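PDB 2RCY: pyrroline carboxylate reductase from Plasmodium falciparum, which probably catalyses the NADPH-dependent reduction of pyrroline-5-carboxylate to proline, and here holds NADP in its cofactor pockets. Local coordinates for residues S212-P215 with D221-V224; D158-T163 with K256-G261; S51-A56 with K79-S84. All coordinates share one frame; numbering follows the deposited sequence. Where two conformers were deposited one is given.

Contact 1: residues S212-P215 with D221-V224; sequences SDQP and DNIV. With NAP (NADP nicotinamide-adenine-dinucleotide phosphate), chain P.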
loop_
_atom_site.group_PDB
_atom_site.type_symbol
_atom_site.label_atom_id
_atom_site.label_comp_id
_atom_site.label_asym_id
_atom_site.label_seq_id
_atom_site.Cartn_x
_atom_site.Cartn_y
_atom_site.Cartn_z
ATOM N N SER A 212 -4.138 -0.106 39.224
ATOM C CA SER A 212 -3.321 -1.316 39.133
ATOM C C SER A 212 -1.826 -1.023 39.198
ATOM O O SER A 212 -1.366 0.027 38.741
ATOM C CB SER A 212 -3.645 -2.101 37.858
ATOM O OG SER A 212 -2.810 -3.239 37.729
ATOM N N ASP A 213 -1.089 -1.966 39.780
ATOM C CA ASP A 213 0.369 -1.909 39.857
ATOM C C ASP A 213 0.995 -2.424 38.563
ATOM O O ASP A 213 2.173 -2.184 38.286
ATOM C CB ASP A 213 0.875 -2.724 41.055
ATOM C CG ASP A 213 0.432 -4.183 41.011
ATOM O OD1 ASP A 213 -0.781 -4.447 40.853
ATOM O OD2 ASP A 213 1.302 -5.070 41.148
ATOM N N GLN A 214 0.193 -3.144 37.782
ATOM C CA GLN A 214 0.604 -3.675 36.486
ATOM C C GLN A 214 0.633 -2.554 35.442
ATOM O O GLN A 214 -0.208 -1.651 35.484
ATOM C CB GLN A 214 -0.360 -4.780 36.031
ATOM C CG GLN A 214 -0.479 -5.964 36.987
ATOM C CD GLN A 214 -1.566 -6.954 36.582
ATOM O OE1 GLN A 214 -2.588 -6.580 36.005
ATOM N NE2 GLN A 214 -1.348 -8.226 36.894
ATOM N N PRO A 215 1.602 -2.603 34.505
ATOM C CA PRO A 215 1.637 -1.641 33.399
ATOM C C PRO A 215 0.485 -1.841 32.408
ATOM O O PRO A 215 -0.157 -2.897 32.413
ATOM C CB PRO A 215 2.982 -1.929 32.727
ATOM C CG PRO A 215 3.282 -3.340 33.067
ATOM C CD PRO A 215 2.729 -3.551 34.442
ATOM N N ASP A 221 -2.752 -7.544 28.081
ATOM C CA ASP A 221 -2.493 -8.979 27.962
ATOM C C ASP A 221 -3.529 -9.816 28.704
ATOM O O ASP A 221 -3.965 -10.856 28.202
ATOM C CB ASP A 221 -1.088 -9.318 28.474
ATOM C CG ASP A 221 0.011 -8.955 27.483
ATOM O OD1 ASP A 221 -0.290 -8.404 26.402
ATOM O OD2 ASP A 221 1.189 -9.226 27.790
ATOM N N ASN A 222 -3.923 -9.349 29.890
ATOM C CA ASN A 222 -4.890 -10.049 30.745
ATOM C C ASN A 222 -6.251 -10.272 30.085
ATOM O O ASN A 222 -6.945 -11.243 30.391
ATOM C CB ASN A 222 -5.083 -9.303 32.070
ATOM C CG ASN A 222 -3.806 -9.211 32.896
ATOM O OD1 ASN A 222 -3.644 -8.291 33.696
ATOM N ND2 ASN A 222 -2.898 -10.162 32.710
ATOM N N ILE A 223 -6.618 -9.371 29.179
ATOM C CA ILE A 223 -7.890 -9.447 28.462
ATOM C C ILE A 223 -7.867 -10.487 27.336
ATOM O O ILE A 223 -8.908 -11.026 26.956
ATOM C CB ILE A 223 -8.300 -8.056 27.928
ATOM C CG1 ILE A 223 -8.598 -7.130 29.104
ATOM C CG2 ILE A 223 -9.525 -8.136 27.019
ATOM C CD1 ILE A 223 -8.808 -5.716 28.713
ATOM N N VAL A 224 -6.674 -10.772 26.822
ATOM C CA VAL A 224 -6.511 -11.701 25.710
ATOM C C VAL A 224 -6.573 -13.154 26.188
ATOM O O VAL A 224 -5.562 -13.730 26.604
ATOM C CB VAL A 224 -5.196 -11.434 24.933
ATOM C CG1 VAL A 224 -5.159 -12.235 23.646
ATOM C CG2 VAL A 224 -5.054 -9.957 24.624
HETATM P PA NAP P . -7.692 -17.761 31.337
HETATM O O1A NAP P . -6.886 -16.640 31.949
HETATM O O2A NAP P . -6.978 -18.841 30.557
HETATM O O5B NAP P . -8.583 -18.425 32.509
HETATM C C5B NAP P . -9.010 -19.788 32.483
HETATM C C4B NAP P . -8.883 -20.389 33.879
HETATM O O4B NAP P . -9.633 -21.607 33.989
HETATM C C3B NAP P . -7.436 -20.729 34.209
HETATM O O3B NAP P . -7.006 -19.969 35.343
HETATM C C2B NAP P . -7.420 -22.212 34.530
HETATM O O2B NAP P . -6.648 -22.496 35.699
HETATM C C1B NAP P . -8.887 -22.575 34.734
HETATM N N9A NAP P . -9.200 -23.968 34.301
HETATM C C8A NAP P . -8.531 -24.693 33.389
HETATM N N7A NAP P . -9.108 -25.910 33.270
HETATM C C5A NAP P . -10.153 -25.945 34.119
HETATM C C6A NAP P . -11.102 -26.916 34.427
HETATM N N6A NAP P . -11.077 -28.122 33.810
HETATM N N1A NAP P . -12.051 -26.642 35.351
HETATM C C2A NAP P . -12.085 -25.450 35.971
HETATM N N3A NAP P . -11.179 -24.498 35.689
HETATM C C4A NAP P . -10.207 -24.719 34.765
HETATM O O3 NAP P . -8.823 -17.119 30.383
HETATM P PN NAP P . -9.635 -15.788 30.797
HETATM O O1N NAP P . -9.026 -14.620 30.055
HETATM O O2N NAP P . -9.761 -15.733 32.301
HETATM O O5D NAP P . -11.098 -16.044 30.179
HETATM C C5D NAP P . -11.958 -17.063 30.687
HETATM C C4D NAP P . -13.345 -16.914 30.070
HETATM O O4D NAP P . -13.857 -15.596 30.301
HETATM C C3D NAP P . -13.320 -17.133 28.565
HETATM O O3D NAP P . -14.366 -18.044 28.219
HETATM C C2D NAP P . -13.573 -15.765 27.954
HETATM O O2D NAP P . -14.391 -15.839 26.783
HETATM C C1D NAP P . -14.272 -14.995 29.066
HETATM N N1N NAP P . -13.974 -13.557 29.035
HETATM C C2N NAP P . -12.736 -13.097 29.285
HETATM C C3N NAP P . -12.465 -11.729 29.257
HETATM C C7N NAP P . -11.085 -11.220 29.548
HETATM O O7N NAP P . -10.083 -12.067 29.780
HETATM N N7N NAP P . -10.879 -9.980 29.587
HETATM C C4N NAP P . -13.489 -10.832 28.963
HETATM C C5N NAP P . -14.761 -11.330 28.708
HETATM C C6N NAP P . -14.974 -12.708 28.752
HETATM P P2B NAP P . -5.043 -22.674 35.638
HETATM O O1X NAP P . -4.718 -23.373 36.941
HETATM O O2X NAP P . -4.781 -23.504 34.402
HETATM O O3X NAP P . -4.510 -21.261 35.552
#
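Gln214 and Asn222 approach each other from opposite directions and bring their side-chain amides together at the surface, one from the turn that leads into helix 216-223 and the other from the last turn of that helix. The two amide planes stand 41° apart. As modelled, Gln214 OE1 lies 3.1 Å from Asn222 OD1; the amide of Asn222 has probably been built the wrong way round, and with it reversed a hydrogen bond may join the pair. Long, flexible and polar, glutamine suits this loose side, where its chain runs extended beyond CG (chi2 173°) to reach a helix whose backbone is far off. A glycerol molecule also lies close to the Asn222 side chain.

The turn itself is held by a local bond. Ser212, just past the end of helix 191-211, accepts a bond from Gln214 N onto its OG at 3.0 Å with an N-H...O angle of 148°, an ST turn. Pro215 then takes the N-cap position of the next helix, a place where its missing N-H costs nothing.

The close packing lies on the other side of Asn222, against NADP. The buried Ile223 sets its branched side chain against the nicotinamide carboxamide, with CG2 3.4 Å from N7N of the cofactor. Asn222 O and Ile223 O lie 3.3 Å and 3.2 Å from O7N, spacings that would suit an amide N-H better than another oxygen, so the carboxamide may in fact be turned. The same cofactor is held by Gln14, Met15 and Gly92 of a second subunit and by Ser225 here. The end of helix 216-223 thus forms part of the dimerisation-domain wall of an intersubunit NADP site facing a neighbour's Rossmann domain.

Contact 2: residues D158-T163 with K256-G261; sequences DMDIAT and KSKAMG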
loop_
_atom_site.group_PDB
_atom_site.type_symbol
_atom_site.label_atom_id
_atom_site.label_comp_id
_atom_site.label_asym_id
_atom_site.label_seq_id
_atom_site.Cartn_x
_atom_site.Cartn_y
_atom_site.Cartn_z
ATOM N N ASP A 158 9.295 21.085 26.266
ATOM C CA ASP A 158 8.343 19.976 26.324
ATOM C C ASP A 158 6.896 20.412 26.073
ATOM O O ASP A 158 5.986 19.582 26.068
ATOM C CB ASP A 158 8.438 19.260 27.676
ATOM C CG ASP A 158 9.719 18.462 27.835
ATOM O OD1 ASP A 158 10.462 18.290 26.845
ATOM O OD2 ASP A 158 9.983 17.998 28.964
HETATM N N MSE A 159 6.691 21.711 25.862
HETATM C CA MSE A 159 5.348 22.272 25.688
HETATM C C MSE A 159 4.670 21.840 24.393
HETATM O O MSE A 159 3.445 21.723 24.339
HETATM C CB MSE A 159 5.389 23.799 25.756
HETATM C CG MSE A 159 5.540 24.377 27.157
HETATM SE SE MSE A 159 3.934 24.220 28.263
HETATM C CE MSE A 159 2.678 25.253 27.194
ATOM N N ASP A 160 5.468 21.606 23.355
ATOM C CA ASP A 160 4.949 21.260 22.033
ATOM C C ASP A 160 4.363 19.848 21.981
ATOM O O ASP A 160 3.278 19.647 21.432
ATOM C CB ASP A 160 6.033 21.445 20.967
ATOM C CG ASP A 160 6.609 22.853 20.960
ATOM O OD1 ASP A 160 5.874 23.804 20.620
ATOM O OD2 ASP A 160 7.804 23.005 21.290
ATOM N N ILE A 161 5.080 18.883 22.558
ATOM C CA ILE A 161 4.587 17.506 22.660
ATOM C C ILE A 161 3.418 17.394 23.652
ATOM O O ILE A 161 2.472 16.637 23.422
ATOM C CB ILE A 161 5.733 16.477 22.975
ATOM C CG1 ILE A 161 5.186 15.051 23.133
ATOM C CG2 ILE A 161 6.536 16.882 24.206
ATOM C CD1 ILE A 161 4.598 14.464 21.871
ATOM N N ALA A 162 3.486 18.162 24.737
ATOM C CA ALA A 162 2.419 18.190 25.736
ATOM C C ALA A 162 1.121 18.759 25.160
ATOM O O ALA A 162 0.037 18.281 25.488
ATOM C CB ALA A 162 2.857 18.974 26.954
ATOM N N THR A 163 1.247 19.772 24.304
ATOM C CA THR A 163 0.116 20.341 23.569
ATOM C C THR A 163 -0.526 19.280 22.676
ATOM O O THR A 163 -1.748 19.154 22.629
ATOM C CB THR A 163 0.556 21.550 22.702
ATOM O OG1 THR A 163 1.215 22.521 23.526
ATOM C CG2 THR A 163 -0.635 22.202 22.011
ATOM N N LYS A 256 3.728 20.782 14.189
ATOM C CA LYS A 256 2.946 21.973 13.857
ATOM C C LYS A 256 3.064 23.026 14.960
ATOM O O LYS A 256 3.143 24.222 14.675
ATOM C CB LYS A 256 1.479 21.606 13.596
ATOM C CG LYS A 256 0.546 22.788 13.320
ATOM C CD LYS A 256 0.847 23.486 11.996
ATOM C CE LYS A 256 -0.093 24.656 11.775
ATOM N NZ LYS A 256 0.068 25.272 10.432
ATOM N N SER A 257 3.084 22.567 16.212
ATOM C CA SER A 257 3.312 23.435 17.365
ATOM C C SER A 257 4.695 24.091 17.303
ATOM O O SER A 257 4.844 25.272 17.624
ATOM C CB SER A 257 3.152 22.642 18.664
ATOM O OG SER A 257 3.316 23.469 19.802
ATOM N N LYS A 258 5.695 23.321 16.879
ATOM C CA LYS A 258 7.063 23.819 16.741
ATOM C C LYS A 258 7.252 24.708 15.514
ATOM O O LYS A 258 8.071 25.627 15.534
ATOM C CB LYS A 258 8.062 22.661 16.715
ATOM C CG LYS A 258 8.317 22.054 18.081
ATOM C CD LYS A 258 9.356 20.954 18.035
ATOM C CE LYS A 258 9.615 20.406 19.429
ATOM N NZ LYS A 258 10.579 19.269 19.413
ATOM N N ALA A 259 6.494 24.431 14.453
ATOM C CA ALA A 259 6.530 25.234 13.229
ATOM C C ALA A 259 5.994 26.642 13.476
ATOM O O ALA A 259 6.563 27.625 12.995
ATOM C CB ALA A 259 5.744 24.552 12.115
HETATM N N MSE A 260 4.899 26.728 14.227
HETATM C CA MSE A 260 4.333 28.007 14.646
HETATM C C MSE A 260 5.252 28.675 15.671
HETATM O O MSE A 260 5.249 29.900 15.817
HETATM C CB MSE A 260 2.931 27.810 15.231
HETATM C CG MSE A 260 1.940 27.162 14.270
HETATM SE SE MSE A 260 0.316 26.521 15.145
HETATM C CE MSE A 260 -0.721 28.172 15.107
ATOM N N GLY A 261 6.041 27.853 16.363
ATOM C CA GLY A 261 7.000 28.317 17.364
ATOM C C GLY A 261 8.274 28.919 16.797
ATOM O O GLY A 261 9.105 29.441 17.547
#
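Asp160 and Ser257 join two helices in a buried, polar helix-helix contact within the all-helical dimerisation domain of the pyrroline-5-carboxylate reductase family. The start of helix 159-167 meets the end of helix 242-260, their short axes passing 9.1 Å apart with the N-to-C directions at 135°, so the pair run roughly against each other. The small Ser257 opposite Asp160 lets the backbones come close there: Asp160 CA is 5.4 Å from Ser257 CA.

The central bond runs from Ser257 OG to Asp160 OD1, 2.7 Å long, and uses the anti lone pair of the carboxylate oxygen, the one turned away from OD2. Ser257 places its hydroxyl there with OG opposite its own backbone N (chi1 -178°). Serine suits the site because it is small and can donate a hydrogen bond to a buried carboxylate.

Thr163, one turn on from Asp160, sits beside this bond but turns its hydroxyl to Met159 O, a carbonyl that also takes the helical N-H of Thr163; the hydroxyl bond is modelled suspiciously short, so its details are doubtful. Met159, a selenomethionine, points elsewhere, onto Trp111 and Met113 of strand 108-113, while Ile161 packs on Val250 and Cys254 of the long helix and on Ala183 of a second subunit.

At the exposed border Lys258 lays its extended aliphatic chain across the carboxylate of Asp160 at about a right angle. Its CG lies 3.4 Å from Asp160 OD2, yet the chain runs past, leaving Lys258 NZ 5.0 Å from that oxygen.

Contact 3: residues S51-A56 with K79-S84; sequences SNEELA and KPYLSS. With NAP (NADP nicotinamide-adenine-dinucleotide phosphate), chain G.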
loop_
_atom_site.group_PDB
_atom_site.type_symbol
_atom_site.label_atom_id
_atom_site.label_comp_id
_atom_site.label_asym_id
_atom_site.label_seq_id
_atom_site.Cartn_x
_atom_site.Cartn_y
_atom_site.Cartn_z
ATOM N N SER A 51 -13.021 46.928 25.524
ATOM C CA SER A 51 -11.847 46.584 24.716
ATOM C C SER A 51 -10.846 45.730 25.494
ATOM O O SER A 51 -10.979 45.554 26.707
ATOM C CB SER A 51 -11.162 47.854 24.195
ATOM O OG SER A 51 -10.660 48.644 25.259
ATOM N N ASN A 52 -9.848 45.201 24.784
ATOM C CA ASN A 52 -8.755 44.450 25.401
ATOM C C ASN A 52 -7.862 45.331 26.268
ATOM O O ASN A 52 -7.330 44.877 27.282
ATOM C CB ASN A 52 -7.907 43.751 24.334
ATOM C CG ASN A 52 -8.623 42.581 23.681
ATOM O OD1 ASN A 52 -8.502 42.367 22.476
ATOM N ND2 ASN A 52 -9.368 41.816 24.473
ATOM N N GLU A 53 -7.705 46.587 25.854
ATOM C CA GLU A 53 -6.884 47.566 26.569
ATOM C C GLU A 53 -7.494 47.930 27.917
ATOM O O GLU A 53 -6.789 48.005 28.925
ATOM C CB GLU A 53 -6.690 48.831 25.725
ATOM C CG GLU A 53 -5.887 48.631 24.438
ATOM C CD GLU A 53 -6.745 48.260 23.233
ATOM O OE1 GLU A 53 -7.870 47.744 23.412
ATOM O OE2 GLU A 53 -6.286 48.486 22.094
ATOM N N GLU A 54 -8.806 48.160 27.922
ATOM C CA GLU A 54 -9.546 48.465 29.145
ATOM C C GLU A 54 -9.705 47.227 30.025
ATOM O O GLU A 54 -9.868 47.341 31.242
ATOM C CB GLU A 54 -10.908 49.074 28.810
ATOM C CG GLU A 54 -10.835 50.539 28.392
ATOM C CD GLU A 54 -12.052 50.992 27.606
ATOM O OE1 GLU A 54 -12.387 50.339 26.593
ATOM O OE2 GLU A 54 -12.663 52.011 27.992
ATOM N N LEU A 55 -9.655 46.052 29.399
ATOM C CA LEU A 55 -9.633 44.781 30.116
ATOM C C LEU A 55 -8.288 44.591 30.817
ATOM O O LEU A 55 -8.242 44.156 31.966
ATOM C CB LEU A 55 -9.913 43.617 29.155
ATOM C CG LEU A 55 -9.944 42.176 29.681
ATOM C CD1 LEU A 55 -10.917 41.342 28.870
ATOM C CD2 LEU A 55 -8.558 41.539 29.670
ATOM N N ALA A 56 -7.204 44.920 30.118
ATOM C CA ALA A 56 -5.852 44.789 30.660
ATOM C C ALA A 56 -5.562 45.827 31.742
ATOM O O ALA A 56 -4.789 45.568 32.665
ATOM C CB ALA A 56 -4.817 44.878 29.544
ATOM N N LYS A 79 0.176 46.127 25.343
ATOM C CA LYS A 79 1.591 46.159 25.739
ATOM C C LYS A 79 1.933 47.114 26.903
ATOM O O LYS A 79 2.609 46.700 27.848
ATOM C CB LYS A 79 2.476 46.448 24.516
ATOM C CG LYS A 79 3.958 46.163 24.702
ATOM C CD LYS A 79 4.758 46.614 23.484
ATOM C CE LYS A 79 6.218 46.188 23.571
ATOM N NZ LYS A 79 6.972 46.909 24.635
ATOM N N PRO A 80 1.473 48.387 26.841
ATOM C CA PRO A 80 1.826 49.303 27.931
ATOM C C PRO A 80 0.963 49.159 29.192
ATOM O O PRO A 80 1.272 49.770 30.219
ATOM C CB PRO A 80 1.612 50.680 27.299
ATOM C CG PRO A 80 0.512 50.468 26.327
ATOM C CD PRO A 80 0.655 49.061 25.811
ATOM N N TYR A 81 -0.098 48.357 29.117
ATOM C CA TYR A 81 -1.044 48.207 30.227
ATOM C C TYR A 81 -0.774 46.975 31.098
ATOM O O TYR A 81 -1.537 46.685 32.023
ATOM C CB TYR A 81 -2.485 48.179 29.701
ATOM C CG TYR A 81 -2.825 49.307 28.749
ATOM C CD1 TYR A 81 -2.869 49.089 27.372
ATOM C CD2 TYR A 81 -3.100 50.592 29.222
ATOM C CE1 TYR A 81 -3.178 50.120 26.489
ATOM C CE2 TYR A 81 -3.409 51.630 28.347
ATOM C CZ TYR A 81 -3.448 51.386 26.982
ATOM O OH TYR A 81 -3.754 52.404 26.109
ATOM N N LEU A 82 0.314 46.264 30.806
ATOM C CA LEU A 82 0.654 45.025 31.513
ATOM C C LEU A 82 1.626 45.232 32.677
ATOM O O LEU A 82 2.177 44.265 33.212
ATOM C CB LEU A 82 1.224 43.993 30.535
ATOM C CG LEU A 82 0.257 43.270 29.596
ATOM C CD1 LEU A 82 1.028 42.652 28.449
ATOM C CD2 LEU A 82 -0.555 42.210 30.336
ATOM N N SER A 83 1.822 46.490 33.066
ATOM C CA SER A 83 2.771 46.854 34.120
ATOM C C SER A 83 2.393 46.241 35.470
ATOM O O SER A 83 1.304 46.495 35.995
ATOM C CB SER A 83 2.880 48.377 34.237
ATOM O OG SER A 83 3.049 48.978 32.964
ATOM N N SER A 84 3.305 45.429 36.011
ATOM C CA SER A 84 3.133 44.727 37.297
ATOM C C SER A 84 2.054 43.634 37.287
ATOM O O SER A 84 1.751 43.043 38.328
ATOM C CB SER A 84 2.896 45.719 38.447
HETATM P PA NAP G . -11.847 30.404 18.186
HETATM O O1A NAP G . -13.034 29.567 18.590
HETATM O O2A NAP G . -11.772 30.951 16.781
HETATM O O5B NAP G . -11.700 31.604 19.251
HETATM C C5B NAP G . -11.200 32.892 18.903
HETATM C C4B NAP G . -12.126 33.934 19.516
HETATM O O4B NAP G . -11.460 35.191 19.653
HETATM C C3B NAP G . -13.356 34.166 18.651
HETATM O O3B NAP G . -14.530 33.830 19.396
HETATM C C2B NAP G . -13.342 35.644 18.302
HETATM O O2B NAP G . -14.631 36.239 18.452
HETATM C C1B NAP G . -12.347 36.250 19.284
HETATM N N9A NAP G . -11.570 37.386 18.719
HETATM C C8A NAP G . -11.288 37.616 17.426
HETATM N N7A NAP G . -10.558 38.749 17.323
HETATM C C5A NAP G . -10.379 39.229 18.569
HETATM C C6A NAP G . -9.721 40.343 19.085
HETATM N N6A NAP G . -9.084 41.209 18.261
HETATM N N1A NAP G . -9.724 40.553 20.421
HETATM C C2A NAP G . -10.352 39.705 21.253
HETATM N N3A NAP G . -10.992 38.625 20.780
HETATM C C4A NAP G . -11.018 38.365 19.444
HETATM O O3 NAP G . -10.502 29.567 18.467
HETATM P PN NAP G . -10.308 28.697 19.809
HETATM O O1N NAP G . -10.455 27.242 19.441
HETATM O O2N NAP G . -11.153 29.285 20.914
HETATM O O5D NAP G . -8.759 28.928 20.163
HETATM C C5D NAP G . -8.273 30.148 20.715
HETATM C C4D NAP G . -6.869 29.913 21.264
HETATM O O4D NAP G . -6.893 28.879 22.251
HETATM C C3D NAP G . -5.891 29.477 20.181
HETATM O O3D NAP G . -4.727 30.302 20.262
HETATM C C2D NAP G . -5.549 28.032 20.501
HETATM O O2D NAP G . -4.171 27.732 20.262
HETATM C C1D NAP G . -5.877 27.907 21.980
HETATM N N1N NAP G . -6.314 26.559 22.364
HETATM C C2N NAP G . -7.464 26.047 21.887
HETATM C C3N NAP G . -7.880 24.772 22.262
HETATM C C7N NAP G . -9.168 24.213 21.734
HETATM O O7N NAP G . -9.893 24.897 20.852
HETATM N N7N NAP G . -9.576 23.099 22.144
HETATM C C4N NAP G . -7.093 24.024 23.138
HETATM C C5N NAP G . -5.909 24.573 23.617
HETATM C C6N NAP G . -5.543 25.855 23.210
HETATM P P2B NAP G . -15.757 36.151 17.299
HETATM O O1X NAP G . -16.748 37.224 17.690
HETATM O O2X NAP G . -15.018 36.426 16.009
HETATM O O3X NAP G . -16.304 34.749 17.415
#
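The ring of Tyr81 is flanked on both faces: Glu53 O lies 4.2 Å above one, shifted toward the rim, and Pro80 CG lies 3.7 Å above the opposite one, again toward the rim. Ring atom CE1 meets the methylene part of Glu53, with Glu53 CG 3.7 Å from Tyr81 CE1. The acid is bent at chi2 (90°), which carries its carboxylate away from the ring; the two planes are 79° apart. Only the aliphatic portion is therefore pressed on the aromatic group. Tyrosine suits this exposed position: its ring can lie on the Glu53 methylenes while its polar hydroxyl end is tolerated there.

Deeper in, Ala56 CB packs on Tyr81 CB at 4.0 Å; the small methyl allows the loop backbone to come close to the helix. Ala56 O also faces Tyr81 O, two acceptors with no bond between them, and accepts a hydrogen bond from Lys85 NZ.

Ser51 is the N-cap of the helix. Its OG accepts from Glu54 N at 3.3 Å and donates to Glu54 OE1 at 2.8 Å, so one hydroxyl closes the first turn twice over. The Asn52 amide lies by the NADP adenine, OD1 3.0 Å from N1A as modelled, but it is probably reversed, so which atom faces N1A is uncertain.

Within the Rossmann-type domain, helix 52-58 lies against helix 71-77 and the loop that follows: Asn52 reaches Val74 and Glu53 Asn77, Ala56 touches Ile78 in the loop, and Leu55 turns onto Met10 and Ile62 of strands 7-10 and 61-64, in the parallel part of the sheet, where Leu82 also meets Ile62.

Overall arrangement
Contact 2 is the buried one, a hydrogen bond from a hydroxyl to a carboxylate between two helices of the dimerisation domain; contact 1 belongs to the same domain but sits on its surface, nested in the chain between the segments of contact 2, with centres about 32 Å apart. Contact 3 lies in the Rossmann-type domain, on the opposite side of the chain's centre from contact 1, about 53 Å between centres, and is only partly buried. It joins a helix to a loop by aliphatic and aromatic packing, where contact 1 has little more than two amides. Contacts 1 and 3 both touch NADP, but at its nicotinamide and adenine ends and in different bound molecules.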